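Local coordinates for heterokaryon incompatibility protein S (Podospora anserina, PDB 2WVO) that controls heterokaryon incompatibility, triggering a lethal reaction on meeting the prion form of the incompatible variant so that only compatible fused cells survive, at residues 60-63 and 67-70; 64-67 and 73-76. All coordinates share one frame; numbering follows the deposited sequence.

Contact 1: residues 60-63 and 67-70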
loop_
_atom_site.group_PDB
_atom_site.type_symbol
_atom_site.label_atom_id
_atom_site.label_comp_id
_atom_site.label_asym_id
_atom_site.label_seq_id
_atom_site.Cartn_x
_atom_site.Cartn_y
_atom_site.Cartn_z
ATOM N N GLN A 60 -26.248 7.631 1.885
ATOM C CA GLN A 60 -27.365 6.688 1.727
ATOM C C GLN A 60 -27.017 5.599 0.715
ATOM O O GLN A 60 -27.718 5.381 -0.272
ATOM C CB GLN A 60 -28.677 7.412 1.377
ATOM C CG GLN A 60 -29.227 8.307 2.493
ATOM C CD GLN A 60 -29.796 7.514 3.663
ATOM O OE1 GLN A 60 -30.985 7.178 3.677
ATOM N NE2 GLN A 60 -28.947 7.200 4.643
ATOM N N ILE A 61 -25.912 4.916 0.991
ATOM C CA ILE A 61 -25.331 3.886 0.108
ATOM C C ILE A 61 -26.351 2.833 -0.381
ATOM O O ILE A 61 -26.320 2.425 -1.548
ATOM C CB ILE A 61 -24.049 3.234 0.765
ATOM C CG1 ILE A 61 -23.254 2.389 -0.227
ATOM C CG2 ILE A 61 -24.383 2.456 2.041
ATOM C CD1 ILE A 61 -22.106 3.109 -0.900
ATOM N N ASN A 62 -27.276 2.433 0.486
ATOM C CA ASN A 62 -28.185 1.349 0.134
ATOM C C ASN A 62 -29.426 1.767 -0.600
ATOM O O ASN A 62 -30.175 0.926 -1.075
ATOM C CB ASN A 62 -28.494 0.463 1.346
ATOM C CG ASN A 62 -27.276 -0.331 1.785
ATOM O OD1 ASN A 62 -26.826 -0.202 2.923
ATOM N ND2 ASN A 62 -26.698 -1.130 0.855
ATOM N N ASP A 63 -29.592 3.074 -0.754
ATOM C CA ASP A 63 -30.780 3.649 -1.351
ATOM C C ASP A 63 -30.484 4.425 -2.641
ATOM O O ASP A 63 -31.386 4.724 -3.399
ATOM C CB ASP A 63 -31.500 4.527 -0.314
ATOM C CG ASP A 63 -32.199 3.703 0.769
ATOM O OD1 ASP A 63 -33.288 3.149 0.500
ATOM O OD2 ASP A 63 -31.678 3.610 1.892
ATOM N N PHE A 67 -24.923 3.348 -6.707
ATOM C CA PHE A 67 -23.985 2.513 -5.957
ATOM C C PHE A 67 -24.226 1.017 -6.152
ATOM O O PHE A 67 -23.564 0.198 -5.536
ATOM C CB PHE A 67 -24.067 2.849 -4.467
ATOM C CG PHE A 67 -23.652 4.251 -4.129
ATOM C CD1 PHE A 67 -24.466 5.048 -3.338
ATOM C CD2 PHE A 67 -22.429 4.770 -4.576
ATOM C CE1 PHE A 67 -24.077 6.357 -2.997
ATOM C CE2 PHE A 67 -22.030 6.068 -4.245
ATOM C CZ PHE A 67 -22.859 6.864 -3.449
ATOM N N HIS A 68 -25.181 0.659 -7.000
ATOM C CA HIS A 68 -25.560 -0.733 -7.156
ATOM C C HIS A 68 -25.267 -1.330 -8.529
ATOM O O HIS A 68 -25.677 -2.449 -8.817
ATOM C CB HIS A 68 -27.002 -0.944 -6.698
ATOM C CG HIS A 68 -27.174 -0.770 -5.226
ATOM N ND1 HIS A 68 -27.192 0.471 -4.620
ATOM C CD2 HIS A 68 -27.263 -1.678 -4.228
ATOM C CE1 HIS A 68 -27.315 0.318 -3.315
ATOM N NE2 HIS A 68 -27.363 -0.976 -3.050
ATOM N N SER A 69 -24.538 -0.586 -9.357
ATOM C CA SER A 69 -24.126 -1.064 -10.670
ATOM C C SER A 69 -22.622 -1.334 -10.760
ATOM O O SER A 69 -21.812 -0.584 -10.196
ATOM C CB SER A 69 -24.517 -0.059 -11.749
ATOM O OG SER A 69 -23.839 1.163 -11.550
ATOM N N SER A 70 -22.279 -2.399 -11.492
ATOM C CA SER A 70 -20.891 -2.803 -11.787
ATOM C C SER A 70 -20.106 -1.740 -12.539
ATOM O O SER A 70 -18.888 -1.649 -12.416
ATOM C CB SER A 70 -20.893 -4.066 -12.653
ATOM O OG SER A 70 -21.494 -5.142 -11.971
#
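The backbone oxygen of Ile61 is approached by two aromatic side chains, those of His68 and Phe67. His68 CE1 comes in edge-on, 2.9 Å from Ile61 O. Phe67 CD1 lies farther from that same Ile61 O, at 3.7 Å. Neither is a conventional hydrogen bond; in the modelled ring orientation the first is consistent with a short, polarised C-H...O contact, since CE1 lies between two nitrogens. The contact folds back the loop that leaves helix 38-59 of this mainly helical HeLo domain. Gln60 ends that helix in a Schellman motif with positive phi (53°), and Asp63 N then bonds back to Gln60 O at 3.0 Å, closing a type I beta turn.

The apolar half of the contact is a CH-pi interaction. Ile61 extends CG1 away from its own backbone N (chi1 -168°), and this carries CD1 over one face of the Phe67 ring, 4.0 Å from the centroid and displaced toward the rim. The branched aliphatic chain and flat ring suit this buried place, since both also pack on Val14 of helix 14-23, while Trp55 and Val59 of helix 38-59 meet Ile61 and Phe67 respectively.

Histidine suits the exposed margin at 68 because its ring can pack against the turn while ND1 bonds to the carbonyl oxygen of Asp64, which fixes the rotation of the imidazole. The Asn62 side chain runs across that of His68 at about a right angle, its amide plane turned 57° from the imidazole, and Asn62 ND2 stays 4.0 Å from His68 NE2, a contact without a bond.

Contact 2: residues 64-67 and 73-76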
loop_
_atom_site.group_PDB
_atom_site.type_symbol
_atom_site.label_atom_id
_atom_site.label_comp_id
_atom_site.label_asym_id
_atom_site.label_seq_id
_atom_site.Cartn_x
_atom_site.Cartn_y
_atom_site.Cartn_z
ATOM N N ASP A 64 -29.220 4.741 -2.899
ATOM C CA ASP A 64 -28.837 5.455 -4.121
ATOM C C ASP A 64 -28.482 4.422 -5.200
ATOM O O ASP A 64 -27.503 3.705 -5.037
ATOM C CB ASP A 64 -27.663 6.394 -3.823
ATOM C CG ASP A 64 -27.285 7.276 -4.998
ATOM O OD1 ASP A 64 -27.499 6.881 -6.147
ATOM O OD2 ASP A 64 -26.739 8.372 -4.772
ATOM N N PRO A 65 -29.293 4.332 -6.295
ATOM C CA PRO A 65 -29.125 3.263 -7.303
ATOM C C PRO A 65 -27.779 3.249 -8.023
ATOM O O PRO A 65 -27.381 2.217 -8.544
ATOM C CB PRO A 65 -30.281 3.509 -8.307
ATOM C CG PRO A 65 -30.732 4.896 -8.067
ATOM C CD PRO A 65 -30.432 5.215 -6.621
ATOM N N ARG A 66 -27.085 4.384 -8.036
ATOM C CA ARG A 66 -25.775 4.498 -8.667
ATOM C C ARG A 66 -24.734 3.612 -7.992
ATOM O O ARG A 66 -23.780 3.169 -8.626
ATOM C CB ARG A 66 -25.296 5.944 -8.620
ATOM C CG ARG A 66 -26.172 6.932 -9.360
ATOM C CD ARG A 66 -26.254 8.147 -8.484
ATOM N NE ARG A 66 -25.267 9.163 -8.778
ATOM C CZ ARG A 66 -24.755 10.021 -7.897
ATOM N NH1 ARG A 66 -25.070 9.979 -6.601
ATOM N NH2 ARG A 66 -23.895 10.920 -8.332
ATOM N N PHE A 67 -24.923 3.348 -6.707
ATOM C CA PHE A 67 -23.985 2.513 -5.957
ATOM C C PHE A 67 -24.226 1.017 -6.152
ATOM O O PHE A 67 -23.564 0.198 -5.536
ATOM C CB PHE A 67 -24.067 2.849 -4.467
ATOM C CG PHE A 67 -23.652 4.251 -4.129
ATOM C CD1 PHE A 67 -24.466 5.048 -3.338
ATOM C CD2 PHE A 67 -22.429 4.770 -4.576
ATOM C CE1 PHE A 67 -24.077 6.357 -2.997
ATOM C CE2 PHE A 67 -22.030 6.068 -4.245
ATOM C CZ PHE A 67 -22.859 6.864 -3.449
ATOM N N ILE A 73 -21.441 5.504 -14.078
ATOM C CA ILE A 73 -21.223 6.490 -15.138
ATOM C C ILE A 73 -20.714 7.789 -14.523
ATOM O O ILE A 73 -19.820 8.452 -15.056
ATOM C CB ILE A 73 -22.553 6.797 -15.880
ATOM C CG1 ILE A 73 -23.122 5.540 -16.548
ATOM C CG2 ILE A 73 -22.377 7.948 -16.891
ATOM C CD1 ILE A 73 -24.546 5.726 -17.070
ATOM N N ASP A 74 -21.320 8.138 -13.398
ATOM C CA ASP A 74 -21.040 9.352 -12.656
ATOM C C ASP A 74 -19.616 9.339 -12.086
ATOM O O ASP A 74 -19.216 8.372 -11.432
ATOM C CB ASP A 74 -22.047 9.402 -11.518
ATOM C CG ASP A 74 -22.500 10.781 -11.209
ATOM O OD1 ASP A 74 -23.666 11.113 -11.576
ATOM O OD2 ASP A 74 -21.693 11.519 -10.585
ATOM N N LYS A 75 -18.866 10.412 -12.336
ATOM C CA LYS A 75 -17.460 10.526 -11.931
ATOM C C LYS A 75 -17.227 10.319 -10.442
ATOM O O LYS A 75 -16.278 9.640 -10.048
ATOM C CB LYS A 75 -16.877 11.884 -12.335
ATOM C CG LYS A 75 -15.970 11.847 -13.542
ATOM C CD LYS A 75 -16.739 11.885 -14.858
ATOM C CE LYS A 75 -15.784 12.026 -16.035
ATOM N NZ LYS A 75 -14.852 13.186 -15.871
ATOM N N SER A 76 -18.088 10.923 -9.627
ATOM C CA SER A 76 -18.016 10.786 -8.176
ATOM C C SER A 76 -18.115 9.336 -7.720
ATOM O O SER A 76 -17.431 8.921 -6.780
ATOM C CB SER A 76 -19.140 11.588 -7.526
ATOM O OG SER A 76 -18.689 12.888 -7.240
#
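Arg66 leaves the backbone with CG anti to its carbonyl carbon (chi1 -62°), then bends at both chi2 and chi3, which swings its guanidinium across to the carboxylate of Asp74. Asp74, whose own chi1 is far from a staggered value, turns the carboxylate to meet it. The salt bridge runs from Arg66 NH2 to Asp74 OD2 at 3.2 Å, but Asp74 OD1 is hardly farther from that nitrogen, at 3.3 Å. The two planes stand 86° apart: Asp74 CG lies at the edge of the guanidinium, whereas NH2 sits above the flat side of the carboxylate, so the attraction is mainly that of charge and not a pair of directed hydrogen bonds.

Arg66 has a second, better aligned acid within its own segment. Arg66 NH1 makes a hydrogen-bonded salt bridge to Asp64 OD2 at 3.0 Å on the syn side, with that oxygen practically in the guanidinium plane. The other oxygen, Asp64 OD1, accepts the backbone N of Arg66 at 3.2 Å and so closes an Asx turn, for which aspartate has the right reach. This turn opens the 3-10 segment, where Pro65 suits the first position because its ring favours the required phi. Arginine, with several N-H groups on one flat cation, can join both acids in a salt-bridge network of Asp64, Arg66 and Asp74, and its side chain also touches Val77 of helix 75-104.

Asp74 occupies the N-cap position of helix 75-104, a place favourable to aspartate: the positive end of the helix dipole and the nearby guanidinium would both be expected to stabilise its negative charge. Within the 3-10 segment that begins at Pro65, Phe67 N bonds to Asp64 O at 3.1 Å, the i to i+3 pattern of such a turn.

Helix 38-59 ends just ahead of contact 1, which brings 67-70 back against 60-63 and closes a small loop over only three intervening residues. Contact 2 starts inside that loop, at 64-67, and reaches forward to 73-76, closing a second loop of five residues at the start of helix 75-104. The two closures therefore overlap along the chain without one nesting inside the other, and Phe67 belongs to both segment pairs. The centres of contact 1 and contact 2 are about 7 Å apart. Contact 1 ties the partly buried side of the connection to helices 14-23 and 38-59, whereas contact 2 links its surface side to the beginning of helix 75-104.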